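Local coordinates for protein GTP cyclohydrolase 1 type 2 homolog (Staphylococcus aureus subsp. aureus, PDB 3LNL) that is of unknown function but binds a dinuclear zinc centre and forms a capped toroidal homohexamer of the NIF3 family, at residues L105-V119 against S332-L344. The protein carries 2 engineered substitutions. Sequence-based numbering, arbitrary orientation.
Sequences LDVNPHGVNMMLAKV and SEYVMKEGLKTLL. Engineered in segment 105-119: V119 (natural residue Ala). Unlike the reference sequence in segment 105-119: H110 (reference Tyr). With ZN (zinc ion), chain G; ZN (zinc ion), chain F.
D106 and E333 meet at a zinc ion, with their carboxylate planes only 17° apart. D106 chelates this zinc through both oxygens, OD1 at 2.2 Å and OD2 at 2.3 Å. E333 gives it OE1 and turns OE2 to the second zinc, at 2.1 Å, so its carboxylate bridges the pair. Its chain is extended beyond CG, which carries the carboxylate up to the metals. D106 OD1 and E333 OE1 lie 3.1 Å apart, held together by the shared cation. V112 CG1 packs beside the bridge, 3.7 Å from E333 OE1. A water also joins the two ions. H68 completes the first site, and H69 and H330 the second. This is the dinuclear metal centre of the NIF3 fold, built here from residues far apart in sequence.

Away from the metals, helices 112-119 and 336-344 cross at 108°, and no hydrogen bond links the two segments. M115 is a knob in the hole formed by M336, G339, L340 and L343. With CG anti to the carbonyl carbon (chi1 -69°) and the rest extended, its SD lies over M336 CA and its CE reaches G339 C at 3.6 Å. That methyl also meets L343 CD1 tip to tip. L116 crosses V335 at about a right angle, CD2 to CG2 at 3.6 Å. M336 CE touches L105 CD2.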
ATOM      1  N   LEU B 105      -0.518 -16.884 -24.525  1.00 11.90           N
ATOM      2  CA  LEU B 105       0.315 -17.388 -25.616  1.00 12.11           C
ATOM      3  C   LEU B 105       1.810 -17.255 -25.317  1.00 12.35           C
ATOM      4  O   LEU B 105       2.582 -18.065 -25.809  1.00 13.39           O
ATOM      5  CB  LEU B 105      -0.048 -16.676 -26.924  1.00 12.47           C
ATOM      6  CG  LEU B 105       0.460 -17.315 -28.206  1.00 12.06           C
ATOM      7  CD1 LEU B 105      -0.289 -18.628 -28.520  1.00 11.02           C
ATOM      8  CD2 LEU B 105       0.288 -16.236 -29.330  1.00 12.74           C
ATOM      9  N   ASP B 106       2.214 -16.255 -24.513  1.00 13.59           N
ATOM     10  CA  ASP B 106       3.623 -16.122 -24.071  1.00 13.99           C
ATOM     11  C   ASP B 106       4.078 -17.305 -23.230  1.00 13.53           C
ATOM     12  O   ASP B 106       5.265 -17.642 -23.244  1.00 13.19           O
ATOM     13  CB  ASP B 106       3.880 -14.812 -23.294  1.00 13.64           C
ATOM     14  CG  ASP B 106       3.893 -13.591 -24.212  1.00 16.84           C
ATOM     15  OD1 ASP B 106       4.609 -13.696 -25.251  1.00 13.00           O
ATOM     16  OD2 ASP B 106       3.212 -12.558 -23.899  1.00 14.55           O
ATOM     17  N   VAL B 107       3.147 -17.928 -22.504  1.00 13.31           N
ATOM     18  CA  VAL B 107       3.492 -18.984 -21.570  1.00 12.07           C
ATOM     19  C   VAL B 107       3.110 -20.390 -22.039  1.00 13.03           C
ATOM     20  O   VAL B 107       3.372 -21.390 -21.363  1.00 12.08           O
ATOM     21  CB  VAL B 107       2.883 -18.745 -20.187  1.00 13.64           C
ATOM     22  CG1 VAL B 107       3.293 -17.336 -19.622  1.00 11.81           C
ATOM     23  CG2 VAL B 107       1.333 -19.007 -20.195  1.00 10.58           C
ATOM     24  N   ASN B 108       2.558 -20.487 -23.232  1.00 12.77           N
ATOM     25  CA  ASN B 108       2.099 -21.767 -23.750  1.00 13.14           C
ATOM     26  C   ASN B 108       3.266 -22.617 -24.287  1.00 14.05           C
ATOM     27  O   ASN B 108       4.147 -22.079 -24.988  1.00 14.89           O
ATOM     28  CB  ASN B 108       1.133 -21.501 -24.878  1.00 13.27           C
ATOM     29  CG  ASN B 108       0.371 -22.728 -25.258  1.00 15.38           C
ATOM     30  OD1 ASN B 108       0.777 -23.463 -26.173  1.00 13.54           O
ATOM     31  ND2 ASN B 108      -0.730 -22.987 -24.523  1.00 12.42           N
ATOM     32  N   PRO B 109       3.248 -23.939 -24.023  1.00 14.48           N
ATOM     33  CA  PRO B 109       4.307 -24.799 -24.586  1.00 14.20           C
ATOM     34  C   PRO B 109       4.461 -24.714 -26.093  1.00 14.75           C
ATOM     35  O   PRO B 109       5.531 -25.028 -26.598  1.00 14.67           O
ATOM     36  CB  PRO B 109       3.873 -26.224 -24.216  1.00 15.72           C
ATOM     37  CG  PRO B 109       2.799 -26.088 -23.127  1.00 14.73           C
ATOM     38  CD  PRO B 109       2.174 -24.721 -23.362  1.00 14.77           C
ATOM     39  N   HIS B 110       3.431 -24.260 -26.814  1.00 14.40           N
ATOM     40  CA  HIS B 110       3.556 -24.054 -28.264  1.00 15.89           C
ATOM     41  C   HIS B 110       3.490 -22.595 -28.656  1.00 15.31           C
ATOM     42  O   HIS B 110       3.297 -22.265 -29.822  1.00 15.11           O
ATOM     43  CB  HIS B 110       2.476 -24.850 -28.993  1.00 17.06           C
ATOM     44  CG  HIS B 110       2.495 -26.291 -28.636  1.00 19.51           C
ATOM     45  ND1 HIS B 110       3.462 -27.153 -29.103  1.00 22.58           N
ATOM     46  CD2 HIS B 110       1.704 -27.016 -27.804  1.00 22.13           C
ATOM     47  CE1 HIS B 110       3.253 -28.364 -28.594  1.00 24.01           C
ATOM     48  NE2 HIS B 110       2.193 -28.303 -27.802  1.00 22.88           N
ATOM     49  N   GLY B 111       3.646 -21.731 -27.660  1.00 15.32           N
ATOM     50  CA  GLY B 111       3.440 -20.275 -27.802  1.00 14.14           C
ATOM     51  C   GLY B 111       4.627 -19.461 -28.308  1.00 13.65           C
ATOM     52  O   GLY B 111       5.459 -20.001 -28.990  1.00 13.37           O
ATOM     53  N   VAL B 112       4.684 -18.159 -27.967  1.00 12.30           N
ATOM     54  CA  VAL B 112       5.610 -17.204 -28.594  1.00 11.78           C
ATOM     55  C   VAL B 112       7.109 -17.648 -28.514  1.00 12.84           C
ATOM     56  O   VAL B 112       7.892 -17.552 -29.484  1.00 13.74           O
ATOM     57  CB  VAL B 112       5.434 -15.785 -27.955  1.00 10.61           C
ATOM     58  CG1 VAL B 112       6.433 -14.771 -28.486  1.00 10.76           C
ATOM     59  CG2 VAL B 112       3.985 -15.290 -28.178  1.00 12.13           C
ATOM     60  N   ASN B 113       7.481 -18.160 -27.369  1.00 12.65           N
ATOM     61  CA  ASN B 113       8.871 -18.540 -27.123  1.00 12.81           C
ATOM     62  C   ASN B 113       9.299 -19.840 -27.733  1.00 12.30           C
ATOM     63  O   ASN B 113      10.398 -19.900 -28.279  1.00 10.76           O
ATOM     64  CB  ASN B 113       9.182 -18.400 -25.649  1.00 12.83           C
ATOM     65  CG  ASN B 113       8.989 -16.966 -25.212  1.00 13.66           C
ATOM     66  OD1 ASN B 113       9.566 -16.082 -25.818  1.00 12.36           O
ATOM     67  ND2 ASN B 113       8.080 -16.722 -24.256  1.00 10.79           N
ATOM     68  N   MET B 114       8.391 -20.820 -27.791  1.00 13.55           N
ATOM     69  CA  MET B 114       8.630 -22.020 -28.623  1.00 12.72           C
ATOM     70  C   MET B 114       8.788 -21.599 -30.075  1.00 13.40           C
ATOM     71  O   MET B 114       9.695 -22.087 -30.746  1.00 14.28           O
ATOM     72  CB  MET B 114       7.519 -23.042 -28.451  1.00 12.71           C
ATOM     73  CG  MET B 114       7.498 -24.163 -29.483  1.00 14.74           C
ATOM     74  SD  MET B 114       8.962 -25.180 -29.264  1.00 18.27           S
ATOM     75  CE  MET B 114       8.570 -26.039 -27.742  1.00 17.53           C
ATOM     76  N   MET B 115       7.912 -20.704 -30.563  1.00 14.12           N
ATOM     77  CA  MET B 115       7.992 -20.203 -31.940  1.00 13.54           C
ATOM     78  C   MET B 115       9.299 -19.494 -32.241  1.00 13.14           C
ATOM     79  O   MET B 115       9.930 -19.743 -33.281  1.00 12.42           O
ATOM     80  CB  MET B 115       6.840 -19.245 -32.229  1.00 14.01           C
ATOM     81  CG  MET B 115       5.482 -19.944 -32.288  1.00 15.12           C
ATOM     82  SD  MET B 115       4.209 -18.726 -32.227  1.00 13.79           S
ATOM     83  CE  MET B 115       2.716 -19.724 -31.925  1.00 16.44           C
ATOM     84  N   LEU B 116       9.717 -18.626 -31.337  1.00 12.53           N
ATOM     85  CA  LEU B 116      11.012 -17.963 -31.467  1.00 12.57           C
ATOM     86  C   LEU B 116      12.176 -18.955 -31.536  1.00 12.10           C
ATOM     87  O   LEU B 116      12.998 -18.895 -32.439  1.00 12.33           O
ATOM     88  CB  LEU B 116      11.213 -16.938 -30.335  1.00 11.90           C
ATOM     89  CG  LEU B 116      10.431 -15.644 -30.549  1.00 11.50           C
ATOM     90  CD1 LEU B 116      10.410 -14.839 -29.216  1.00 11.10           C
ATOM     91  CD2 LEU B 116      10.999 -14.806 -31.756  1.00  9.82           C
ATOM     92  N   ALA B 117      12.208 -19.916 -30.616  1.00 12.96           N
ATOM     93  CA  ALA B 117      13.269 -20.917 -30.590  1.00 13.09           C
ATOM     94  C   ALA B 117      13.326 -21.740 -31.876  1.00 12.95           C
ATOM     95  O   ALA B 117      14.412 -21.952 -32.457  1.00 12.99           O
ATOM     96  CB  ALA B 117      13.120 -21.838 -29.351  1.00 12.16           C
ATOM     97  N   LYS B 118      12.163 -22.130 -32.360  1.00 13.68           N
ATOM     98  CA  LYS B 118      12.049 -22.876 -33.613  1.00 15.22           C
ATOM     99  C   LYS B 118      12.549 -22.058 -34.788  1.00 14.24           C
ATOM    100  O   LYS B 118      13.333 -22.550 -35.567  1.00 13.06           O
ATOM    101  CB  LYS B 118      10.596 -23.346 -33.834  1.00 16.56           C
ATOM    102  CG  LYS B 118      10.189 -24.547 -32.962  1.00 19.44           C
ATOM    103  CD  LYS B 118      10.935 -25.816 -33.387  1.00 21.56           C
ATOM    104  CE  LYS B 118      10.386 -27.093 -32.737  1.00 22.96           C
ATOM    105  NZ  LYS B 118      11.430 -28.186 -32.816  1.00 21.56           N
ATOM    106  N   VAL B 119      12.171 -20.777 -34.870  1.00 14.34           N
ATOM    107  CA  VAL B 119      12.645 -19.933 -35.967  1.00 14.72           C
ATOM    108  C   VAL B 119      14.167 -19.696 -35.907  1.00 14.95           C
ATOM    109  O   VAL B 119      14.835 -19.535 -36.914  1.00 14.06           O
ATOM    110  CB  VAL B 119      11.906 -18.595 -36.008  1.00 15.70           C
ATOM    111  CG1 VAL B 119      12.440 -17.735 -37.166  1.00 16.53           C
ATOM    112  CG2 VAL B 119      10.499 -18.824 -36.160  1.00 10.71           C
ATOM    113  N   SER B 332      10.126  -8.696 -32.674  1.00 12.71           N
ATOM    114  CA  SER B 332      10.318 -10.077 -33.029  1.00 12.00           C
ATOM    115  C   SER B 332       9.241 -11.039 -32.530  1.00 12.60           C
ATOM    116  O   SER B 332       9.152 -12.135 -33.049  1.00 12.40           O
ATOM    117  CB  SER B 332      11.693 -10.582 -32.677  1.00 11.22           C
ATOM    118  OG  SER B 332      12.681  -9.967 -33.484  1.00 12.06           O
ATOM    119  N   GLU B 333       8.369 -10.612 -31.626  1.00 12.01           N
ATOM    120  CA  GLU B 333       7.135 -11.374 -31.380  1.00 12.19           C
ATOM    121  C   GLU B 333       6.240 -11.559 -32.616  1.00 12.02           C
ATOM    122  O   GLU B 333       5.315 -12.373 -32.590  1.00 12.50           O
ATOM    123  CB  GLU B 333       6.338 -10.739 -30.254  1.00 11.86           C
ATOM    124  CG  GLU B 333       6.996 -10.826 -28.916  1.00 12.82           C
ATOM    125  CD  GLU B 333       6.048 -10.493 -27.834  1.00 12.07           C
ATOM    126  OE1 GLU B 333       5.568 -11.445 -27.180  1.00 14.45           O
ATOM    127  OE2 GLU B 333       5.711  -9.303 -27.693  1.00 15.07           O
ATOM    128  N   TYR B 334       6.532 -10.850 -33.717  1.00 12.31           N
ATOM    129  CA  TYR B 334       5.716 -10.997 -34.947  1.00 13.63           C
ATOM    130  C   TYR B 334       5.700 -12.404 -35.485  1.00 12.84           C
ATOM    131  O   TYR B 334       4.827 -12.737 -36.277  1.00 13.28           O
ATOM    132  CB  TYR B 334       6.187 -10.050 -36.086  1.00 13.21           C
ATOM    133  CG  TYR B 334       7.394 -10.602 -36.803  1.00 14.50           C
ATOM    134  CD1 TYR B 334       7.226 -11.443 -37.873  1.00 14.84           C
ATOM    135  CD2 TYR B 334       8.709 -10.322 -36.375  1.00 13.94           C
ATOM    136  CE1 TYR B 334       8.309 -12.017 -38.539  1.00 14.88           C
ATOM    137  CE2 TYR B 334       9.833 -10.863 -37.075  1.00 11.81           C
ATOM    138  CZ  TYR B 334       9.614 -11.712 -38.146  1.00 15.84           C
ATOM    139  OH  TYR B 334      10.643 -12.311 -38.824  1.00 13.75           O
ATOM    140  N   VAL B 335       6.638 -13.252 -35.047  1.00 13.74           N
ATOM    141  CA  VAL B 335       6.634 -14.651 -35.451  1.00 12.72           C
ATOM    142  C   VAL B 335       5.346 -15.337 -35.058  1.00 12.98           C
ATOM    143  O   VAL B 335       5.040 -16.388 -35.591  1.00 13.21           O
ATOM    144  CB  VAL B 335       7.866 -15.493 -34.863  1.00 14.07           C
ATOM    145  CG1 VAL B 335       9.198 -14.913 -35.378  1.00 15.25           C
ATOM    146  CG2 VAL B 335       7.837 -15.531 -33.325  1.00 13.00           C
ATOM    147  N   MET B 336       4.588 -14.811 -34.101  1.00 12.72           N
ATOM    148  CA  MET B 336       3.368 -15.538 -33.705  1.00 12.85           C
ATOM    149  C   MET B 336       2.241 -15.444 -34.747  1.00 12.42           C
ATOM    150  O   MET B 336       1.243 -16.139 -34.631  1.00 10.82           O
ATOM    151  CB  MET B 336       2.868 -15.194 -32.295  1.00 11.70           C
ATOM    152  CG  MET B 336       2.539 -13.769 -31.962  1.00 13.83           C
ATOM    153  SD  MET B 336       1.319 -12.903 -32.991  1.00 12.88           S
ATOM    154  CE  MET B 336      -0.168 -13.869 -32.578  1.00 11.46           C
ATOM    155  N   LYS B 337       2.364 -14.587 -35.759  1.00 12.27           N
ATOM    156  CA  LYS B 337       1.287 -14.487 -36.733  1.00 11.54           C
ATOM    157  C   LYS B 337       1.247 -15.785 -37.539  1.00 13.22           C
ATOM    158  O   LYS B 337       0.237 -16.468 -37.596  1.00 12.75           O
ATOM    159  CB  LYS B 337       1.489 -13.267 -37.663  1.00 12.08           C
ATOM    160  CG  LYS B 337       1.469 -11.906 -36.937  1.00 13.39           C
ATOM    161  CD  LYS B 337       1.516 -10.724 -37.856  1.00 11.77           C
ATOM    162  CE  LYS B 337       2.842 -10.729 -38.696  1.00 12.96           C
ATOM    163  NZ  LYS B 337       2.857  -9.484 -39.470  1.00 12.49           N
ATOM    164  N   GLU B 338       2.358 -16.128 -38.182  1.00 13.25           N
ATOM    165  CA  GLU B 338       2.468 -17.396 -38.878  1.00 14.09           C
ATOM    166  C   GLU B 338       2.394 -18.569 -37.915  1.00 13.67           C
ATOM    167  O   GLU B 338       1.778 -19.577 -38.226  1.00 13.52           O
ATOM    168  CB  GLU B 338       3.772 -17.513 -39.688  1.00 15.48           C
ATOM    169  CG  GLU B 338       3.875 -16.524 -40.878  1.00 17.55           C
ATOM    170  CD  GLU B 338       2.939 -16.821 -42.051  1.00 22.03           C
ATOM    171  OE1 GLU B 338       2.925 -15.979 -42.980  1.00 26.18           O
ATOM    172  OE2 GLU B 338       2.226 -17.849 -42.058  1.00 22.20           O
ATOM    173  N   GLY B 339       2.986 -18.439 -36.737  1.00 13.32           N
ATOM    174  CA  GLY B 339       2.939 -19.551 -35.799  1.00 12.74           C
ATOM    175  C   GLY B 339       1.519 -19.862 -35.344  1.00 12.28           C
ATOM    176  O   GLY B 339       1.128 -21.025 -35.230  1.00 10.58           O
ATOM    177  N   LEU B 340       0.755 -18.833 -35.029  1.00 11.85           N
ATOM    178  CA  LEU B 340      -0.603 -19.046 -34.556  1.00 12.71           C
ATOM    179  C   LEU B 340      -1.510 -19.487 -35.714  1.00 13.14           C
ATOM    180  O   LEU B 340      -2.417 -20.332 -35.517  1.00 14.08           O
ATOM    181  CB  LEU B 340      -1.174 -17.800 -33.889  1.00 12.92           C
ATOM    182  CG  LEU B 340      -2.612 -17.913 -33.351  1.00 14.21           C
ATOM    183  CD1 LEU B 340      -2.693 -19.043 -32.195  1.00 13.64           C
ATOM    184  CD2 LEU B 340      -3.071 -16.493 -32.851  1.00 11.41           C
ATOM    185  N   LYS B 341      -1.241 -18.978 -36.920  1.00 12.34           N
ATOM    186  CA  LYS B 341      -1.951 -19.445 -38.100  1.00 12.99           C
ATOM    187  C   LYS B 341      -1.776 -20.949 -38.256  1.00 13.56           C
ATOM    188  O   LYS B 341      -2.746 -21.661 -38.482  1.00 11.43           O
ATOM    189  CB  LYS B 341      -1.507 -18.761 -39.373  1.00 14.73           C
ATOM    190  CG  LYS B 341      -2.042 -19.501 -40.661  1.00 16.88           C
ATOM    191  CD  LYS B 341      -1.227 -19.264 -41.852  1.00 22.18           C
ATOM    192  CE  LYS B 341      -1.793 -19.991 -43.065  1.00 25.42           C
ATOM    193  NZ  LYS B 341      -1.381 -19.323 -44.332  1.00 31.90           N
ATOM    194  N   THR B 342      -0.539 -21.428 -38.131  1.00 13.63           N
ATOM    195  CA  THR B 342      -0.270 -22.861 -38.264  1.00 14.47           C
ATOM    196  C   THR B 342      -1.002 -23.666 -37.172  1.00 13.94           C
ATOM    197  O   THR B 342      -1.711 -24.638 -37.449  1.00 12.52           O
ATOM    198  CB  THR B 342       1.252 -23.139 -38.241  1.00 15.31           C
ATOM    199  OG1 THR B 342       1.817 -22.484 -39.359  1.00 15.83           O
ATOM    200  CG2 THR B 342       1.576 -24.717 -38.271  1.00 15.01           C
ATOM    201  N   LEU B 343      -0.872 -23.223 -35.942  1.00 13.59           N
ATOM    202  CA  LEU B 343      -1.588 -23.870 -34.845  1.00 13.99           C
ATOM    203  C   LEU B 343      -3.092 -23.942 -35.143  1.00 13.86           C
ATOM    204  O   LEU B 343      -3.706 -25.003 -35.066  1.00 13.36           O
ATOM    205  CB  LEU B 343      -1.358 -23.138 -33.535  1.00 13.10           C
ATOM    206  CG  LEU B 343       0.042 -23.215 -32.903  1.00 15.46           C
ATOM    207  CD1 LEU B 343       0.095 -22.320 -31.698  1.00 14.15           C
ATOM    208  CD2 LEU B 343       0.471 -24.682 -32.550  1.00 16.97           C
ATOM    209  N   LEU B 344      -3.686 -22.805 -35.465  1.00 14.37           N
ATOM    210  CA  LEU B 344      -5.138 -22.746 -35.630  1.00 15.17           C
ATOM    211  C   LEU B 344      -5.630 -23.598 -36.799  1.00 15.40           C
ATOM    212  O   LEU B 344      -6.683 -24.248 -36.702  1.00 14.73           O
ATOM    213  CB  LEU B 344      -5.612 -21.306 -35.782  1.00 15.18           C
ATOM    214  CG  LEU B 344      -7.129 -21.091 -35.660  1.00 17.77           C
ATOM    215  CD1 LEU B 344      -7.776 -21.657 -34.372  1.00 17.56           C
ATOM    216  CD2 LEU B 344      -7.462 -19.560 -35.748  1.00 17.69           C
TER
HETATM  217 ZN    ZN G 402       4.340 -11.549 -25.650  0.50 23.93          ZN
HETATM  218 ZN    ZN F 401       4.718  -8.107 -26.320  0.50 22.70          ZN
HETATM  219  O   HOH W   1       3.770  -6.600 -24.956  1.00 10.50           O
HETATM  220  O   HOH W   2       6.022  -8.421 -24.544  1.00 12.13           O
HETATM  221  O   HOH W   3       3.627  -9.631 -25.239  1.00 12.36           O
HETATM  222  O   HOH W   4       5.883 -10.713 -24.336  1.00 12.58           O